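Local atomic coordinates of nodulation protein S (Bradyrhizobium sp., PDB entry 3OFK), a protein that probably transfers a methyl group from S-adenosyl-L-methionine during Nod factor synthesis, and binds the product S-adenosyl-L-homocysteine. Residues A[56-61]-A[121-126]; A[77-82]-A[107-112]; A[150-155]-A[170-175]; A[40-45]-A[63-68]. All blocks are in the same frame, centred on the assembly; numbering follows the deposited sequence.

How the interactions relate
From the N terminus, helix 33-46 comes first, and its residues 40-45 meet 63-68 in interaction 4, closing a loop around strand 52-58. That strand's end, 56-61, lies inside the loop and reaches forward to 121-126, so interactions 4 and 1 cross. Interaction 2, between 77-82 and 107-112, is nested within the long loop that interaction 1 closes. Interaction 3 follows in series and closes the 14-residue link between 150-155 and 170-175. Strands 52-58 and 73-80 are neighbours in the sheet, and interactions 1 and 2 both touch S-adenosyl-L-homocysteine. Interaction 4 joins two helices covering the sheet, while interaction 3 seats helix 169-179 on strand 148-155.

Interaction 1 (A[56-61]-A[121-126]); sequences LEIGCA and AEVLYY. With SAH (S-adenosyl-L-homocysteine), chain E.
Val-123 packs against Ile-58 where strand 52-58 ends, and its side chain shares itself between protein and ligand. From the start, CB lies near the ribose ring oxygen, 3.8 Å from SAH O4'. One branch, CG1, sits between its own backbone N and carbonyl carbon (chi1 57°), which turns it to Ile-58: it is 3.6 Å from Ile-58 O and brushes the CG2 methyl of that isoleucine. The other branch, CG2, ends at the adenine, 3.5 Å from SAH C4. A beta-branched aliphatic residue suits this place because its two methyls can serve two neighbours at once.

No direct hydrogen bond joins the segments. Instead a water donates to Ile-58 O (2.9 Å) and accepts from Ala-121 N (2.8 Å), linking the two backbones. The amino N of SAH gives one hydrogen bond to Gly-59 O (2.7 Å) and another to Ala-121 O (2.9 Å), so the ligand itself also bridges them. Gly-59 lacks a CB, which would run into SAH O4', crowd Val-123 and, at these backbone angles, press on the preceding carbonyl O. Ala-61 N donates to SAH O3' at 2.9 Å, while Tyr-126 lays its CD2 obliquely against SAH C8.

The glycine-containing loop 59-63 follows strand 52-58, and the loop after the adjacent parallel strand 115-121 holds the ligand from beside it; together they form the cofactor site characteristic of Rossmann-like, class I S-adenosylmethionine-dependent methyltransferases.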
# COMPACT_ATOMS: atom_id res chain seq x y z
N LEU A 56 -9.31 -3.26 -3.93
CA LEU A 56 -9.04 -2.89 -2.52
C LEU A 56 -7.72 -2.11 -2.41
O LEU A 56 -6.65 -2.57 -2.86
CB LEU A 56 -9.00 -4.11 -1.61
CG LEU A 56 -8.66 -3.89 -0.11
CD1 LEU A 56 -9.76 -3.13 0.62
CD2 LEU A 56 -8.36 -5.20 0.62
N GLU A 57 -7.75 -0.96 -1.78
CA GLU A 57 -6.51 -0.24 -1.52
C GLU A 57 -6.32 -0.25 -0.02
O GLU A 57 -7.27 0.10 0.72
CB GLU A 57 -6.57 1.20 -2.03
CG GLU A 57 -5.19 1.91 -1.87
CD GLU A 57 -5.21 3.43 -1.93
OE1 GLU A 57 -6.27 4.05 -1.78
OE2 GLU A 57 -4.13 4.02 -2.18
N ILE A 58 -5.12 -0.69 0.41
CA ILE A 58 -4.76 -0.79 1.85
C ILE A 58 -3.75 0.29 2.19
O ILE A 58 -2.57 0.16 1.82
CB ILE A 58 -4.17 -2.15 2.21
CG1 ILE A 58 -5.23 -3.21 2.04
CG2 ILE A 58 -3.63 -2.17 3.70
CD1 ILE A 58 -4.68 -4.65 1.94
N GLY A 59 -4.20 1.31 2.94
CA GLY A 59 -3.35 2.48 3.26
C GLY A 59 -3.41 3.55 2.17
O GLY A 59 -2.81 3.39 1.11
N CYS A 60 -4.11 4.65 2.42
CA CYS A 60 -4.41 5.63 1.37
C CYS A 60 -3.78 6.99 1.55
O CYS A 60 -3.89 7.85 0.65
CB CYS A 60 -5.93 5.83 1.25
SG CYS A 60 -6.81 6.37 2.77
N ALA A 61 -3.13 7.22 2.68
CA ALA A 61 -2.61 8.56 3.04
C ALA A 61 -3.68 9.60 2.68
O ALA A 61 -4.84 9.41 3.08
CB ALA A 61 -1.29 8.87 2.33
N ALA A 121 0.83 -0.84 -0.71
CA ALA A 121 2.08 -0.12 -0.96
C ALA A 121 2.49 0.72 0.25
O ALA A 121 1.71 1.52 0.74
CB ALA A 121 1.92 0.80 -2.22
N GLU A 122 3.72 0.50 0.76
CA GLU A 122 4.35 1.40 1.76
C GLU A 122 3.51 1.48 3.06
O GLU A 122 3.39 2.52 3.70
CB GLU A 122 4.59 2.79 1.20
CG GLU A 122 5.24 2.85 -0.20
CD GLU A 122 6.62 2.20 -0.25
OE1 GLU A 122 7.30 2.11 0.81
OE2 GLU A 122 6.99 1.74 -1.35
N VAL A 123 2.97 0.34 3.42
CA VAL A 123 2.13 0.20 4.62
C VAL A 123 2.55 -0.96 5.55
O VAL A 123 2.55 -0.78 6.77
CB VAL A 123 0.64 0.05 4.24
CG1 VAL A 123 0.46 -1.14 3.31
CG2 VAL A 123 -0.16 -0.13 5.47
N LEU A 124 2.92 -2.11 5.00
CA LEU A 124 3.10 -3.31 5.86
C LEU A 124 4.26 -3.19 6.85
O LEU A 124 4.22 -3.83 7.91
CB LEU A 124 3.18 -4.61 5.06
CG LEU A 124 1.99 -5.10 4.23
CD1 LEU A 124 2.38 -6.41 3.46
CD2 LEU A 124 0.77 -5.35 5.09
N TYR A 125 5.23 -2.32 6.59
CA TYR A 125 6.29 -2.12 7.58
C TYR A 125 5.87 -1.36 8.85
O TYR A 125 6.63 -1.31 9.82
CB TYR A 125 7.53 -1.47 6.98
CG TYR A 125 7.33 -0.21 6.16
CD1 TYR A 125 7.16 1.03 6.76
CD2 TYR A 125 7.38 -0.26 4.77
CE1 TYR A 125 7.01 2.20 5.98
CE2 TYR A 125 7.23 0.88 4.00
CZ TYR A 125 7.05 2.09 4.60
OH TYR A 125 6.93 3.20 3.80
N TYR A 126 4.68 -0.78 8.87
CA TYR A 126 4.22 -0.16 10.12
C TYR A 126 3.80 -1.20 11.17
O TYR A 126 3.59 -0.90 12.32
CB TYR A 126 3.08 0.83 9.86
CG TYR A 126 3.55 2.06 9.11
CD1 TYR A 126 4.38 2.99 9.72
CD2 TYR A 126 3.18 2.27 7.80
CE1 TYR A 126 4.84 4.13 9.03
CE2 TYR A 126 3.64 3.37 7.11
CZ TYR A 126 4.46 4.29 7.73
OH TYR A 126 4.88 5.36 7.00
N SAH E . -0.47 3.20 -0.29
CA SAH E . -0.26 4.64 -0.43
CB SAH E . -0.09 5.28 0.94
CG SAH E . 1.13 4.93 1.78
SD SAH E . 1.33 5.92 3.30
C SAH E . 0.93 5.01 -1.34
O SAH E . 1.76 4.17 -1.67
OXT SAH E . 1.06 6.16 -1.75
C5' SAH E . 0.79 4.61 4.45
C4' SAH E . -0.68 4.54 4.81
O4' SAH E . -0.92 3.31 5.50
C3' SAH E . -1.15 5.66 5.73
O3' SAH E . -2.42 6.16 5.28
C2' SAH E . -1.28 4.95 7.09
O2' SAH E . -2.25 5.55 7.92
C1' SAH E . -1.68 3.57 6.66
N9 SAH E . -1.49 2.45 7.60
C8 SAH E . -0.43 2.24 8.44
N7 SAH E . -0.64 1.07 9.09
C5 SAH E . -1.80 0.54 8.69
C6 SAH E . -2.41 -0.67 9.04
N6 SAH E . -1.84 -1.44 10.00
N1 SAH E . -3.61 -0.98 8.45
C2 SAH E . -4.16 -0.12 7.50
N3 SAH E . -3.52 1.06 7.15
C4 SAH E . -2.34 1.38 7.72
O HOH W 1 -1.49 0.67 -0.77

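Interaction 2 (A[77-82]-A[107-112]); sequences TVIDVM and LQFSTA. With SAH (S-adenosyl-L-homocysteine), chain E.
Phe-109 carries its ring to Ile-79 by setting CG opposite its own backbone N (chi1 -173°), while Ile-79 keeps CG2 beside its backbone N and opposite its carbonyl carbon. The two side chains thereby cross at a slant, and the CG2 methyl stands over the middle of the aromatic face. This CH-pi contact measures 3.8 Å from Ile-79 CG2 to the centroid of the Phe-109 ring, only 10° off the ring normal. The longer branch of Ile-79 reaches back to the base of the ring, with CD1 4.1 Å from Phe-109 CB. Thr-77, two residues earlier and therefore on the same side of the strand, adds its CG2 methyl obliquely near Phe-109 CZ. An apolar ring suits the loop here because it covers aliphatic groups that strand 73-80 presents on that side.

Farther along the segment, Asp-80 grips both ribose hydroxyls: OD1 accepts from SAH O2' at 2.7 Å and OD2 from SAH O3' at a very short 2.5 Å. OD1 also takes Met-82 N on its anti lone pair (2.8 Å, 164° at the hydrogen), an Asx turn that holds the carboxylate in position, and Cys-60 N binds OD2. An asparagine in its place would probably leave one ribose hydroxyl without an acceptor and set its NH2 against a backbone N-H, that of Met-82 or Cys-60. Next to it, Val-81 CG1 packs on the adenine, 3.7 Å from SAH C4. An acidic residue at the C-terminal side of the second strand, binding the ribose diol, is a hallmark of class I methyltransferases.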
# COMPACT_ATOMS: atom_id res chain seq x y z
N THR A 77 -12.81 -0.39 -2.69
CA THR A 77 -12.82 -0.29 -1.24
C THR A 77 -11.45 0.18 -0.77
O THR A 77 -10.40 -0.25 -1.29
CB THR A 77 -13.21 -1.68 -0.66
OG1 THR A 77 -14.49 -2.01 -1.20
CG2 THR A 77 -13.22 -1.72 0.92
N VAL A 78 -11.44 1.05 0.24
CA VAL A 78 -10.18 1.62 0.75
C VAL A 78 -10.17 1.50 2.31
O VAL A 78 -11.15 1.85 2.99
CB VAL A 78 -10.10 3.09 0.39
CG1 VAL A 78 -8.80 3.74 0.95
CG2 VAL A 78 -10.20 3.31 -1.10
N ILE A 79 -9.11 0.93 2.86
CA ILE A 79 -9.01 0.82 4.30
C ILE A 79 -7.79 1.59 4.73
O ILE A 79 -6.85 1.79 3.97
CB ILE A 79 -9.05 -0.63 4.85
CG1 ILE A 79 -7.79 -1.43 4.52
CG2 ILE A 79 -10.31 -1.38 4.30
CD1 ILE A 79 -7.46 -2.51 5.53
N ASP A 80 -7.87 2.10 5.94
CA ASP A 80 -6.78 2.77 6.57
C ASP A 80 -7.00 2.78 8.07
O ASP A 80 -8.12 2.98 8.57
CB ASP A 80 -6.67 4.20 6.05
CG ASP A 80 -5.28 4.76 6.27
OD1 ASP A 80 -4.87 4.98 7.46
OD2 ASP A 80 -4.56 4.87 5.26
N VAL A 81 -5.93 2.55 8.80
CA VAL A 81 -5.99 2.50 10.24
C VAL A 81 -6.26 3.88 10.84
O VAL A 81 -6.72 3.99 11.97
CB VAL A 81 -4.68 1.94 10.79
CG1 VAL A 81 -3.58 3.01 10.75
CG2 VAL A 81 -4.90 1.44 12.19
N MET A 82 -6.00 4.94 10.07
CA MET A 82 -6.18 6.31 10.53
C MET A 82 -7.44 7.00 10.00
O MET A 82 -7.50 7.32 8.81
CB MET A 82 -4.97 7.15 10.12
CG MET A 82 -3.62 6.61 10.66
SD MET A 82 -3.58 6.43 12.45
CE MET A 82 -3.52 8.13 12.96
N LEU A 107 -4.97 -5.82 10.04
CA LEU A 107 -5.03 -6.93 11.00
C LEU A 107 -6.42 -7.23 11.49
O LEU A 107 -6.69 -8.36 11.89
CB LEU A 107 -4.16 -6.63 12.24
CG LEU A 107 -2.65 -6.80 12.09
CD1 LEU A 107 -2.01 -6.50 13.43
CD2 LEU A 107 -2.28 -8.21 11.62
N GLN A 108 -7.29 -6.24 11.48
CA GLN A 108 -8.63 -6.41 12.02
C GLN A 108 -9.71 -6.44 10.96
O GLN A 108 -10.86 -6.71 11.27
CB GLN A 108 -8.94 -5.32 13.03
CG GLN A 108 -8.48 -5.67 14.45
CD GLN A 108 -9.49 -5.20 15.46
OE1 GLN A 108 -9.55 -4.01 15.77
NE2 GLN A 108 -10.31 -6.14 15.98
N PHE A 109 -9.34 -6.17 9.71
CA PHE A 109 -10.31 -6.09 8.62
C PHE A 109 -10.76 -7.49 8.26
O PHE A 109 -9.94 -8.35 7.92
CB PHE A 109 -9.67 -5.41 7.40
CG PHE A 109 -10.65 -5.13 6.28
CD1 PHE A 109 -11.82 -4.43 6.51
CD2 PHE A 109 -10.36 -5.51 4.99
CE1 PHE A 109 -12.70 -4.14 5.47
CE2 PHE A 109 -11.24 -5.22 3.95
CZ PHE A 109 -12.41 -4.55 4.19
N SER A 110 -12.06 -7.73 8.37
CA SER A 110 -12.63 -8.98 7.90
C SER A 110 -13.84 -8.66 7.04
O SER A 110 -14.79 -7.99 7.48
CB SER A 110 -13.02 -9.89 9.07
OG SER A 110 -13.92 -9.22 9.92
N THR A 111 -13.76 -9.10 5.78
CA THR A 111 -14.88 -9.04 4.87
C THR A 111 -15.06 -10.41 4.28
O THR A 111 -14.12 -11.22 4.25
CB THR A 111 -14.62 -8.15 3.67
OG1 THR A 111 -13.38 -7.47 3.85
CG2 THR A 111 -15.82 -7.17 3.42
N ALA A 112 -16.28 -10.62 3.80
CA ALA A 112 -16.62 -11.72 2.92
C ALA A 112 -16.29 -11.34 1.46
O ALA A 112 -16.21 -12.22 0.60
CB ALA A 112 -18.09 -12.08 3.09
N SAH E . -0.47 3.20 -0.29
CA SAH E . -0.26 4.64 -0.43
CB SAH E . -0.09 5.28 0.94
CG SAH E . 1.13 4.93 1.78
SD SAH E . 1.33 5.92 3.30
C SAH E . 0.93 5.01 -1.34
O SAH E . 1.76 4.17 -1.67
OXT SAH E . 1.06 6.16 -1.75
C5' SAH E . 0.79 4.61 4.45
C4' SAH E . -0.68 4.54 4.81
O4' SAH E . -0.92 3.31 5.50
C3' SAH E . -1.15 5.66 5.73
O3' SAH E . -2.42 6.16 5.28
C2' SAH E . -1.28 4.95 7.09
O2' SAH E . -2.25 5.55 7.92
C1' SAH E . -1.68 3.57 6.66
N9 SAH E . -1.49 2.45 7.60
C8 SAH E . -0.43 2.24 8.44
N7 SAH E . -0.64 1.07 9.09
C5 SAH E . -1.80 0.54 8.69
C6 SAH E . -2.41 -0.67 9.04
N6 SAH E . -1.84 -1.44 10.00
N1 SAH E . -3.61 -0.98 8.45
C2 SAH E . -4.16 -0.12 7.50
N3 SAH E . -3.52 1.06 7.15
C4 SAH E . -2.34 1.38 7.72

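Interaction 3 (A[150-155]-A[170-175]); sequences LVFGSA and ETVITI
Val-172 presses its CG1 methyl onto one face of the Phe-152 ring, offset from the centre toward the rim. CG1 is 3.5 Å from Phe-152 CE1 and 3.8 Å from the ring centroid, 24° off the normal, a CH-pi contact; Val-172 CB follows at 3.6 Å from Phe-152 CZ. Ile-173, the next residue on the helix, brings CG1 obliquely to the ring, 3.9 Å from Phe-152 CE2. The first torsion of Phe-152 (chi1 164°) swings CG to the far side from the backbone N, extending the ring from the strand toward the helix. A flat aromatic suits the place, since it reaches from sheet to helix and offers a broad surface to branched side chains.

This is a helix lying on the sheet of an alpha/beta, Rossmann-like fold: strand 148-155 is the last of the parallel strands, and helix 169-179 leads on to the antiparallel strand 181-189.

Farther out, Leu-124 touches both Phe-152 and Val-172, and Ile-137 of helix 130-142 also reaches Val-172. Ile-173 turns to Leu-198, Ala-200 and Phe-202 on strand 196-203. Near the strand's end, Ser-154 OG donates to Ala-155 O (2.8 Å), and Ala-155 N is bound by Glu-122 OE1. Glu-170 OE1 and Thr-171 OG1, at the helix start, hydrogen-bond to Asp-157 N and Asp-157 OD2.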
# COMPACT_ATOMS: atom_id res chain seq x y z
N LEU A 150 -2.39 -9.14 -6.73
CA LEU A 150 -2.00 -8.33 -5.59
C LEU A 150 -0.78 -7.55 -6.04
O LEU A 150 0.15 -8.13 -6.58
CB LEU A 150 -1.71 -9.23 -4.39
CG LEU A 150 -1.30 -8.55 -3.07
CD1 LEU A 150 -1.81 -9.36 -1.84
CD2 LEU A 150 0.23 -8.33 -3.02
N VAL A 151 -0.83 -6.24 -5.89
CA VAL A 151 0.26 -5.35 -6.27
C VAL A 151 0.85 -4.82 -4.99
O VAL A 151 0.18 -4.10 -4.27
CB VAL A 151 -0.21 -4.18 -7.16
CG1 VAL A 151 0.86 -3.10 -7.23
CG2 VAL A 151 -0.52 -4.68 -8.52
N PHE A 152 2.10 -5.21 -4.72
CA PHE A 152 2.78 -4.87 -3.49
C PHE A 152 3.93 -3.96 -3.79
O PHE A 152 4.61 -4.12 -4.81
CB PHE A 152 3.31 -6.14 -2.82
CG PHE A 152 4.36 -5.88 -1.75
CD1 PHE A 152 3.99 -5.41 -0.48
CD2 PHE A 152 5.71 -6.10 -2.04
CE1 PHE A 152 4.97 -5.20 0.50
CE2 PHE A 152 6.69 -5.88 -1.07
CZ PHE A 152 6.31 -5.41 0.21
N GLY A 153 4.17 -3.00 -2.92
CA GLY A 153 5.36 -2.18 -3.06
C GLY A 153 5.90 -1.83 -1.70
O GLY A 153 5.13 -1.66 -0.77
N SER A 154 7.22 -1.70 -1.58
CA SER A 154 7.81 -1.29 -0.33
C SER A 154 9.26 -0.82 -0.49
O SER A 154 9.99 -1.27 -1.37
CB SER A 154 7.73 -2.45 0.67
OG SER A 154 8.38 -2.18 1.91
N ALA A 155 9.63 0.15 0.34
CA ALA A 155 11.01 0.44 0.63
C ALA A 155 11.70 -0.88 0.96
O ALA A 155 11.07 -1.80 1.45
CB ALA A 155 11.09 1.38 1.79
N GLU A 170 11.92 -7.13 0.38
CA GLU A 170 12.48 -8.43 0.03
C GLU A 170 11.88 -9.50 0.94
O GLU A 170 11.48 -10.57 0.48
CB GLU A 170 14.01 -8.46 0.10
CG GLU A 170 14.71 -7.47 -0.84
CD GLU A 170 14.98 -6.12 -0.18
OE1 GLU A 170 14.08 -5.63 0.53
OE2 GLU A 170 16.09 -5.56 -0.36
N THR A 171 11.77 -9.15 2.22
CA THR A 171 11.21 -10.04 3.21
C THR A 171 9.74 -10.36 2.92
O THR A 171 9.36 -11.54 2.91
CB THR A 171 11.46 -9.48 4.64
OG1 THR A 171 12.88 -9.48 4.88
CG2 THR A 171 10.80 -10.35 5.66
N VAL A 172 8.93 -9.33 2.66
CA VAL A 172 7.53 -9.55 2.33
C VAL A 172 7.35 -10.32 1.01
O VAL A 172 6.53 -11.24 0.94
CB VAL A 172 6.75 -8.25 2.31
CG1 VAL A 172 5.34 -8.48 1.79
CG2 VAL A 172 6.72 -7.61 3.71
N ILE A 173 8.11 -9.97 -0.03
CA ILE A 173 8.03 -10.68 -1.30
C ILE A 173 8.24 -12.18 -1.07
O ILE A 173 7.52 -13.01 -1.63
CB ILE A 173 9.04 -10.11 -2.34
CG1 ILE A 173 8.53 -8.76 -2.88
CG2 ILE A 173 9.24 -11.06 -3.50
CD1 ILE A 173 9.54 -7.99 -3.67
N THR A 174 9.22 -12.51 -0.21
CA THR A 174 9.49 -13.90 0.12
C THR A 174 8.27 -14.61 0.68
O THR A 174 7.97 -15.74 0.27
CB THR A 174 10.70 -14.02 1.08
OG1 THR A 174 11.86 -13.55 0.39
CG2 THR A 174 10.95 -15.49 1.51
N ILE A 175 7.60 -13.95 1.61
CA ILE A 175 6.44 -14.51 2.31
C ILE A 175 5.24 -14.57 1.36
O ILE A 175 4.52 -15.57 1.31
CB ILE A 175 6.06 -13.66 3.55
CG1 ILE A 175 7.17 -13.74 4.61
CG2 ILE A 175 4.71 -14.12 4.12
CD1 ILE A 175 6.98 -12.75 5.79

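Interaction 4 (A[40-45]-A[63-68]); sequences TQLLRL and GAFTEK
Phe-65 meets Leu-42 and Leu-43 in an apolar contact between two helices, 33-46 and 64-69, that cover the same face of the Rossmann-like sheet: both Leu-42 and Phe-65 rest on Val-119 of strand 115-121. The helix segments run roughly the same way, crossing at -37° with axes 10.7 Å apart, and the Phe-65 ring lies between them. An extended first torsion (chi1 -169°) carries the ring across to helix 33-46.

Two different sides of that ring are used. Leu-42 CD2 stands over the centre of one face, 3.6 Å from the Phe-65 centroid and 10° off the normal, a CH-pi contact. The rim meets the backbone of the next residue instead: Leu-43 N lies in the ring plane, 3.5 Å from Phe-65 CE1, and Leu-43 CB is 3.9 Å from the same atom. With an alanine at Phe-65, Leu-42 and Leu-43 would probably face a gap between the helices, and the CD2 methyl would lose the face it rests on.

Leu-43 continues past the ring to the end of the partner segment, placing CD1 3.8 Å from Lys-68 O. The Lys-68 chain turns off to the side, where NZ is hydrogen-bonded to His-39 ND1. His-39 binds the S-adenosyl-L-homocysteine and meets the Phe-65 ring edge-to-face, and the Phe-65 side chain comes within about 4 Å (nearest atoms) of the ligand, so the contact forms part of the wall beside the site.

Toward strand 181-189, Arg-44 NH1 forms a salt bridge with Glu-184, while Arg-44 grips Gln-41 OE1 side-on, with NH2 at 2.7 Å and NE at 2.9 Å from that oxygen.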
# COMPACT_ATOMS: atom_id res chain seq x y z
N THR A 40 3.38 5.85 -10.66
CA THR A 40 3.27 5.46 -12.07
C THR A 40 3.49 3.96 -12.21
O THR A 40 2.67 3.28 -12.83
CB THR A 40 4.25 6.27 -12.97
OG1 THR A 40 3.94 7.67 -12.87
CG2 THR A 40 4.15 5.83 -14.42
N GLN A 41 4.54 3.43 -11.56
CA GLN A 41 4.79 1.98 -11.56
C GLN A 41 3.70 1.19 -10.87
O GLN A 41 3.22 0.17 -11.35
CB GLN A 41 6.14 1.65 -10.90
CG GLN A 41 7.37 2.08 -11.71
CD GLN A 41 7.33 1.64 -13.15
OE1 GLN A 41 6.85 0.55 -13.47
NE2 GLN A 41 7.84 2.50 -14.04
N LEU A 42 3.31 1.66 -9.71
CA LEU A 42 2.21 1.03 -8.99
C LEU A 42 0.91 0.97 -9.84
O LEU A 42 0.27 -0.08 -9.92
CB LEU A 42 2.00 1.76 -7.65
CG LEU A 42 1.33 0.98 -6.54
CD1 LEU A 42 2.29 -0.06 -5.96
CD2 LEU A 42 0.81 1.89 -5.46
N LEU A 43 0.54 2.07 -10.51
CA LEU A 43 -0.64 2.07 -11.38
C LEU A 43 -0.42 1.20 -12.63
O LEU A 43 -1.33 0.49 -13.01
CB LEU A 43 -1.08 3.49 -11.79
CG LEU A 43 -2.44 3.62 -12.50
CD1 LEU A 43 -3.60 3.14 -11.64
CD2 LEU A 43 -2.71 5.03 -12.92
N ARG A 44 0.79 1.22 -13.22
CA ARG A 44 1.06 0.40 -14.41
C ARG A 44 0.83 -1.07 -14.06
O ARG A 44 0.16 -1.79 -14.81
CB ARG A 44 2.50 0.58 -14.95
CG ARG A 44 2.84 -0.35 -16.12
CD ARG A 44 4.28 -0.17 -16.61
NE ARG A 44 5.26 -0.54 -15.58
CZ ARG A 44 5.65 -1.79 -15.31
NH1 ARG A 44 5.13 -2.82 -15.97
NH2 ARG A 44 6.56 -2.02 -14.36
N LEU A 45 1.36 -1.49 -12.92
CA LEU A 45 1.16 -2.86 -12.45
C LEU A 45 -0.33 -3.13 -12.19
O LEU A 45 -0.80 -4.21 -12.48
CB LEU A 45 2.00 -3.15 -11.19
CG LEU A 45 3.54 -3.13 -11.32
CD1 LEU A 45 4.27 -3.37 -9.98
CD2 LEU A 45 3.97 -4.12 -12.35
N GLY A 63 -4.91 10.26 -0.33
CA GLY A 63 -5.71 9.88 -1.50
C GLY A 63 -5.01 10.06 -2.83
O GLY A 63 -5.66 9.95 -3.87
N ALA A 64 -3.71 10.37 -2.83
CA ALA A 64 -2.99 10.61 -4.10
C ALA A 64 -3.09 9.40 -5.04
O ALA A 64 -3.37 9.59 -6.24
CB ALA A 64 -1.55 11.02 -3.88
N PHE A 65 -2.89 8.19 -4.52
CA PHE A 65 -3.00 6.99 -5.35
C PHE A 65 -4.45 6.55 -5.55
O PHE A 65 -4.80 6.12 -6.65
CB PHE A 65 -2.13 5.82 -4.85
CG PHE A 65 -2.05 4.71 -5.86
CD1 PHE A 65 -1.16 4.80 -6.93
CD2 PHE A 65 -2.89 3.63 -5.79
CE1 PHE A 65 -1.11 3.81 -7.90
CE2 PHE A 65 -2.84 2.62 -6.73
CZ PHE A 65 -1.92 2.73 -7.82
N THR A 66 -5.28 6.70 -4.52
CA THR A 66 -6.70 6.39 -4.60
C THR A 66 -7.30 7.10 -5.83
O THR A 66 -8.01 6.48 -6.63
CB THR A 66 -7.44 6.86 -3.34
OG1 THR A 66 -6.64 6.63 -2.18
CG2 THR A 66 -8.81 6.15 -3.20
N GLU A 67 -6.94 8.38 -5.98
CA GLU A 67 -7.41 9.25 -7.07
C GLU A 67 -7.02 8.76 -8.46
O GLU A 67 -7.75 8.98 -9.43
CB GLU A 67 -6.86 10.66 -6.84
CG GLU A 67 -7.19 11.64 -7.97
CD GLU A 67 -7.12 13.09 -7.55
OE1 GLU A 67 -6.09 13.48 -6.94
OE2 GLU A 67 -8.12 13.83 -7.84
N LYS A 68 -5.85 8.13 -8.54
CA LYS A 68 -5.34 7.58 -9.79
C LYS A 68 -5.95 6.21 -10.09
O LYS A 68 -6.22 5.87 -11.22
CB LYS A 68 -3.81 7.48 -9.69
CG LYS A 68 -3.13 8.85 -9.56
CD LYS A 68 -1.64 8.77 -9.27
CE LYS A 68 -1.13 10.10 -8.74
NZ LYS A 68 0.26 10.05 -8.27